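Local structure of CheC domain protein (Shewanella loihica PV-4, 3IIC) at residues A[138-143]-A[147-152]; A[58-63]-A[95-100]. The protein is of unestablished function but belongs to the CheX family of chemotaxis phosphatases, so it may dephosphorylate a CheY-like response regulator. All blocks are in the same frame, centred on the assembly; numbering follows the deposited sequence.

Interaction 1 (A[138-143]-A[147-152]); sequences MPFSSI and AYIEIC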
loop_
_atom_site.group_PDB
_atom_site.type_symbol
_atom_site.label_atom_id
_atom_site.label_comp_id
_atom_site.label_asym_id
_atom_site.label_seq_id
_atom_site.Cartn_x
_atom_site.Cartn_y
_atom_site.Cartn_z
HETATM N N MSE A 138 10.747 -5.258 11.135
HETATM C CA MSE A 138 10.943 -5.352 12.566
HETATM C C MSE A 138 9.648 -5.636 13.339
HETATM O O MSE A 138 8.706 -4.870 13.210
HETATM C CB MSE A 138 11.547 -4.074 13.123
HETATM C CG MSE A 138 11.721 -4.180 14.647
HETATM SE SE MSE A 138 13.033 -3.072 15.401
HETATM C CE MSE A 138 14.573 -3.927 14.651
ATOM N N PRO A 139 9.637 -6.701 14.174
ATOM C CA PRO A 139 8.500 -6.974 15.032
ATOM C C PRO A 139 8.539 -6.137 16.308
ATOM O O PRO A 139 9.612 -5.812 16.823
ATOM C CB PRO A 139 8.673 -8.449 15.371
ATOM C CG PRO A 139 10.082 -8.636 15.389
ATOM C CD PRO A 139 10.673 -7.736 14.351
ATOM N N PHE A 140 7.351 -5.795 16.783
ATOM C CA PHE A 140 7.152 -5.063 18.023
ATOM C C PHE A 140 6.059 -5.809 18.791
ATOM O O PHE A 140 4.927 -5.850 18.330
ATOM C CB PHE A 140 6.766 -3.631 17.710
ATOM C CG PHE A 140 7.934 -2.770 17.308
ATOM C CD1 PHE A 140 8.687 -2.124 18.282
ATOM C CD2 PHE A 140 8.276 -2.598 15.969
ATOM C CE1 PHE A 140 9.781 -1.313 17.924
ATOM C CE2 PHE A 140 9.359 -1.791 15.609
ATOM C CZ PHE A 140 10.109 -1.151 16.583
ATOM N N SER A 141 6.408 -6.416 19.923
ATOM C CA SER A 141 5.487 -7.298 20.673
ATOM C C SER A 141 4.951 -6.739 21.990
ATOM O O SER A 141 5.489 -5.785 22.544
ATOM C CB SER A 141 6.187 -8.623 20.951
ATOM O OG SER A 141 7.379 -8.419 21.713
ATOM N N SER A 142 3.864 -7.359 22.451
ATOM C CA SER A 142 3.230 -7.061 23.731
ATOM C C SER A 142 2.273 -8.180 24.129
ATOM O O SER A 142 1.951 -9.051 23.334
ATOM C CB SER A 142 2.425 -5.750 23.677
ATOM O OG SER A 142 1.277 -5.885 22.857
ATOM N N ILE A 143 1.765 -8.084 25.349
ATOM C CA ILE A 143 0.741 -9.008 25.857
ATOM C C ILE A 143 -0.584 -8.984 25.021
ATOM O O ILE A 143 -1.386 -9.915 25.108
ATOM C CB ILE A 143 0.481 -8.791 27.396
ATOM C CG1 ILE A 143 -0.144 -7.406 27.696
ATOM C CG2 ILE A 143 1.792 -8.995 28.199
ATOM C CD1 ILE A 143 -0.370 -7.126 29.182
ATOM N N ALA A 147 3.014 -5.948 16.398
ATOM C CA ALA A 147 2.973 -5.006 15.276
ATOM C C ALA A 147 4.256 -5.257 14.498
ATOM O O ALA A 147 5.255 -5.693 15.067
ATOM C CB ALA A 147 2.871 -3.546 15.718
ATOM N N TYR A 148 4.205 -5.031 13.188
ATOM C CA TYR A 148 5.383 -5.142 12.299
ATOM C C TYR A 148 5.540 -3.858 11.523
ATOM O O TYR A 148 4.538 -3.364 10.992
ATOM C CB TYR A 148 5.216 -6.255 11.279
ATOM C CG TYR A 148 5.134 -7.607 11.888
ATOM C CD1 TYR A 148 6.298 -8.323 12.214
ATOM C CD2 TYR A 148 3.886 -8.197 12.138
ATOM C CE1 TYR A 148 6.216 -9.602 12.776
ATOM C CE2 TYR A 148 3.795 -9.467 12.675
ATOM C CZ TYR A 148 4.959 -10.158 12.999
ATOM O OH TYR A 148 4.834 -11.380 13.552
ATOM N N ILE A 149 6.762 -3.319 11.451
ATOM C CA ILE A 149 7.045 -2.162 10.605
ATOM C C ILE A 149 8.059 -2.601 9.574
ATOM O O ILE A 149 9.086 -3.175 9.934
ATOM C CB ILE A 149 7.516 -0.915 11.393
ATOM C CG1 ILE A 149 7.575 0.319 10.494
ATOM C CG2 ILE A 149 8.915 -1.135 12.078
ATOM C CD1 ILE A 149 7.695 1.596 11.321
ATOM N N GLU A 150 7.762 -2.359 8.286
ATOM C CA GLU A 150 8.699 -2.603 7.197
ATOM C C GLU A 150 9.073 -1.276 6.523
ATOM O O GLU A 150 8.192 -0.495 6.154
ATOM C CB GLU A 150 8.177 -3.624 6.186
ATOM C CG GLU A 150 9.081 -3.826 4.948
ATOM C CD GLU A 150 8.743 -5.047 4.093
ATOM O OE1 GLU A 150 7.704 -5.730 4.310
ATOM O OE2 GLU A 150 9.530 -5.302 3.160
ATOM N N ILE A 151 10.377 -1.023 6.403
ATOM C CA ILE A 151 10.916 0.151 5.693
ATOM C C ILE A 151 11.763 -0.361 4.525
ATOM O O ILE A 151 12.621 -1.223 4.696
ATOM C CB ILE A 151 11.812 1.101 6.588
ATOM C CG1 ILE A 151 11.067 1.534 7.881
ATOM C CG2 ILE A 151 12.298 2.340 5.752
ATOM C CD1 ILE A 151 11.414 0.732 9.130
ATOM N N CYS A 152 11.525 0.198 3.346
ATOM C CA CYS A 152 12.241 -0.182 2.130
ATOM C C CYS A 152 12.634 1.090 1.367
ATOM O O CYS A 152 11.821 2.009 1.225
ATOM C CB CYS A 152 11.322 -1.080 1.325
ATOM S SG CYS A 152 12.027 -1.677 -0.135
#

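Interaction 2 (A[58-63]-A[95-100]); sequences LSITFE and NMVTGG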
loop_
_atom_site.group_PDB
_atom_site.type_symbol
_atom_site.label_atom_id
_atom_site.label_comp_id
_atom_site.label_asym_id
_atom_site.label_seq_id
_atom_site.Cartn_x
_atom_site.Cartn_y
_atom_site.Cartn_z
ATOM N N LEU A 58 6.938 2.421 3.225
ATOM C CA LEU A 58 6.784 2.038 4.607
ATOM C C LEU A 58 5.426 1.329 4.839
ATOM O O LEU A 58 4.436 1.719 4.256
ATOM C CB LEU A 58 6.947 3.261 5.505
ATOM C CG LEU A 58 6.717 3.098 7.010
ATOM C CD1 LEU A 58 7.663 3.999 7.783
ATOM C CD2 LEU A 58 5.285 3.412 7.374
ATOM N N SER A 59 5.429 0.270 5.649
ATOM C CA SER A 59 4.181 -0.380 6.073
ATOM C C SER A 59 4.246 -0.666 7.567
ATOM O O SER A 59 5.317 -0.917 8.102
ATOM C CB SER A 59 3.859 -1.642 5.263
ATOM O OG SER A 59 4.832 -2.645 5.397
ATOM N N ILE A 60 3.115 -0.523 8.237
ATOM C CA ILE A 60 2.966 -0.822 9.664
ATOM C C ILE A 60 1.721 -1.739 9.731
ATOM O O ILE A 60 0.630 -1.305 9.379
ATOM C CB ILE A 60 2.721 0.430 10.561
ATOM C CG1 ILE A 60 3.815 1.524 10.379
ATOM C CG2 ILE A 60 2.626 -0.027 12.001
ATOM C CD1 ILE A 60 3.523 2.860 11.117
ATOM N N THR A 61 1.924 -2.979 10.180
ATOM C CA THR A 61 0.896 -4.010 10.249
ATOM C C THR A 61 0.626 -4.374 11.705
ATOM O O THR A 61 1.574 -4.540 12.478
ATOM C CB THR A 61 1.392 -5.267 9.503
ATOM O OG1 THR A 61 1.572 -4.928 8.127
ATOM C CG2 THR A 61 0.405 -6.421 9.617
ATOM N N PHE A 62 -0.660 -4.508 12.052
ATOM C CA PHE A 62 -1.110 -4.915 13.399
ATOM C C PHE A 62 -1.919 -6.190 13.382
ATOM O O PHE A 62 -2.707 -6.413 12.466
ATOM C CB PHE A 62 -2.027 -3.855 14.002
ATOM C CG PHE A 62 -1.366 -2.546 14.240
ATOM C CD1 PHE A 62 -1.316 -1.585 13.222
ATOM C CD2 PHE A 62 -0.768 -2.270 15.459
ATOM C CE1 PHE A 62 -0.695 -0.343 13.444
ATOM C CE2 PHE A 62 -0.132 -1.036 15.689
ATOM C CZ PHE A 62 -0.094 -0.080 14.691
ATOM N N GLU A 63 -1.731 -7.017 14.421
ATOM C CA GLU A 63 -2.632 -8.164 14.702
ATOM C C GLU A 63 -3.913 -7.514 15.242
ATOM O O GLU A 63 -3.845 -6.439 15.848
ATOM C CB GLU A 63 -2.021 -9.149 15.720
ATOM C CG GLU A 63 -0.811 -9.895 15.140
ATOM C CD GLU A 63 -0.161 -10.886 16.103
ATOM O OE1 GLU A 63 -0.210 -10.709 17.342
ATOM O OE2 GLU A 63 0.444 -11.840 15.597
ATOM N N ASN A 95 0.700 8.125 8.936
ATOM C CA ASN A 95 1.133 9.475 8.567
ATOM C C ASN A 95 2.003 10.106 9.627
ATOM O O ASN A 95 2.943 10.811 9.278
ATOM C CB ASN A 95 -0.030 10.461 8.347
ATOM C CG ASN A 95 -0.628 10.393 6.977
ATOM O OD1 ASN A 95 0.056 10.182 5.988
ATOM N ND2 ASN A 95 -1.935 10.640 6.899
HETATM N N MSE A 96 1.636 9.894 10.900
HETATM C CA MSE A 96 2.360 10.472 12.034
HETATM C C MSE A 96 3.742 9.862 12.209
HETATM O O MSE A 96 4.703 10.606 12.433
HETATM C CB MSE A 96 1.538 10.380 13.322
HETATM C CG MSE A 96 0.255 11.197 13.302
HETATM SE SE MSE A 96 0.445 13.087 12.816
HETATM C CE MSE A 96 0.289 13.083 10.896
ATOM N N VAL A 97 3.844 8.539 12.058
ATOM C CA VAL A 97 5.126 7.828 12.109
ATOM C C VAL A 97 6.047 8.321 10.975
ATOM O O VAL A 97 7.192 8.735 11.231
ATOM C CB VAL A 97 4.954 6.264 12.067
ATOM C CG1 VAL A 97 6.283 5.567 11.872
ATOM C CG2 VAL A 97 4.240 5.739 13.337
ATOM N N THR A 98 5.537 8.315 9.742
ATOM C CA THR A 98 6.297 8.756 8.554
ATOM C C THR A 98 6.719 10.257 8.625
ATOM O O THR A 98 7.892 10.587 8.388
ATOM C CB THR A 98 5.519 8.470 7.233
ATOM O OG1 THR A 98 4.942 7.168 7.314
ATOM C CG2 THR A 98 6.445 8.521 6.039
ATOM N N GLY A 99 5.774 11.133 8.971
ATOM C CA GLY A 99 6.023 12.576 9.142
ATOM C C GLY A 99 7.028 12.849 10.247
ATOM O O GLY A 99 7.905 13.711 10.090
ATOM N N GLY A 100 6.921 12.104 11.353
ATOM C CA GLY A 100 7.882 12.187 12.461
ATOM C C GLY A 100 9.299 11.799 12.014
ATOM O O GLY A 100 10.264 12.458 12.381
#

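Interaction 1 (A[138-143]-A[147-152])
The carbonyl oxygen of Ala147 receives the backbone N of Phe140 at 2.7 Å, with an N-H...O angle of 151°, while Pro139 CA comes within 3.5 Å of the same oxygen as a CA-H...O contact. The return bond, Ala147 N to Phe140 O, is equally short at 2.7 Å but straighter. Two residue pairs further along, Met138 N reaches Ile149 O at 2.9 Å and Ile149 N reaches Met138 O at 3.0 Å. Pro139, with no N-H to give, sits opposite Tyr148 as the non-hydrogen-bonded pair between these two doubly bonded ones. This is an antiparallel beta hairpin of strands 134-141 and 147-154, set within the antiparallel sheet of a CheC-like fold. Its two faces differ. On one, Phe140, Ala147, Ile149 and the start of the Met138 side chain point into the layer beneath helix 4-22, where Leu14 and Leu15 meet Phe140 and Leu11 meets Met138 and Ile149. Here Ile149 CG2 touches Phe140 CE2 at 3.6 Å, arriving at the ring edge near its plane. With CG1 anti to the backbone N (chi1 -171°), the Ile149 side chain leaves CG2 as the branch turned to strand 134-141. On the other face, the Tyr148 CD1 and CE1 carbons lie obliquely against Pro139 CA and CB, with Tyr148 CE1 3.8 Å from Pro139 CB. Strand 54-62 continues the sheet beyond 147-154, with Tyr148 hydrogen-bonded to Thr61 through the backbone.

Interaction 2 (A[58-63]-A[95-100])
Leu58 of strand 54-62 and Val97 of helix 84-107 bury the most surface here, each against a partner across the gap: Leu58 on Thr98, Val97 on Ile60. Ile60 and Val97 reach toward each other tip to tip: Ile60 CD1 lies 3.7 Å from Val97 CG2 and 3.9 Å from Val97 CG1, so the end of the isoleucine sits against both methyls of the valine. The Ile60 side chain gets there in an extended form, with CD1 anti to CA about the CB-CG1 bond (chi2 173°), which carries the methyl out from the strand to the helix. Leu58 and Thr98 meet differently. Their side chains slide past each other in opposite directions, and Leu58 CD2 stops 3.8 Å from Thr98 OG1. The contact is a sheet-to-helix packing in the core of the CheC-like fold, close to the centre of the chain. Helix 4-22 shares this layer, its Leu14 touching both Ile60 and Val97 and its Phe10 touching Leu58, while Ile47 of strand 43-51 packs on Leu58 and Thr98. All four touching residues are buried, and between 58-63 and 95-100 they meet by van der Waals contact, methyl on methyl and methyl on hydroxyl oxygen, with no hydrogen bond crossing. Because Thr98 OG1 is hydrogen-bonded to Thr94 O within its own helix, a leucine methyl can lie against that hydroxyl without costing it a partner.

After helix 4-22 and strand 43-51, the chain enters strand 54-62, which carries the first segment of either contact. Interaction 2 closes a mostly helical excursion of 31 residues when helix 84-107 returns to lie over that strand. The chain then runs on through strands 113-122 and 125-129 before interaction 1 closes the short connection 142-146 between strands 134-141 and 147-154. The two contacts are therefore in series, neither enclosing nor crossing the other. In space they meet, their centres about 10 Å apart, because 147-154 and 54-62 are neighbours in one sheet, joined by probable backbone hydrogen bonds such as Glu150 N to Ser59 O at 2.8 Å. Interaction 1 pairs two strands of the sheet; interaction 2 packs a helix on a third.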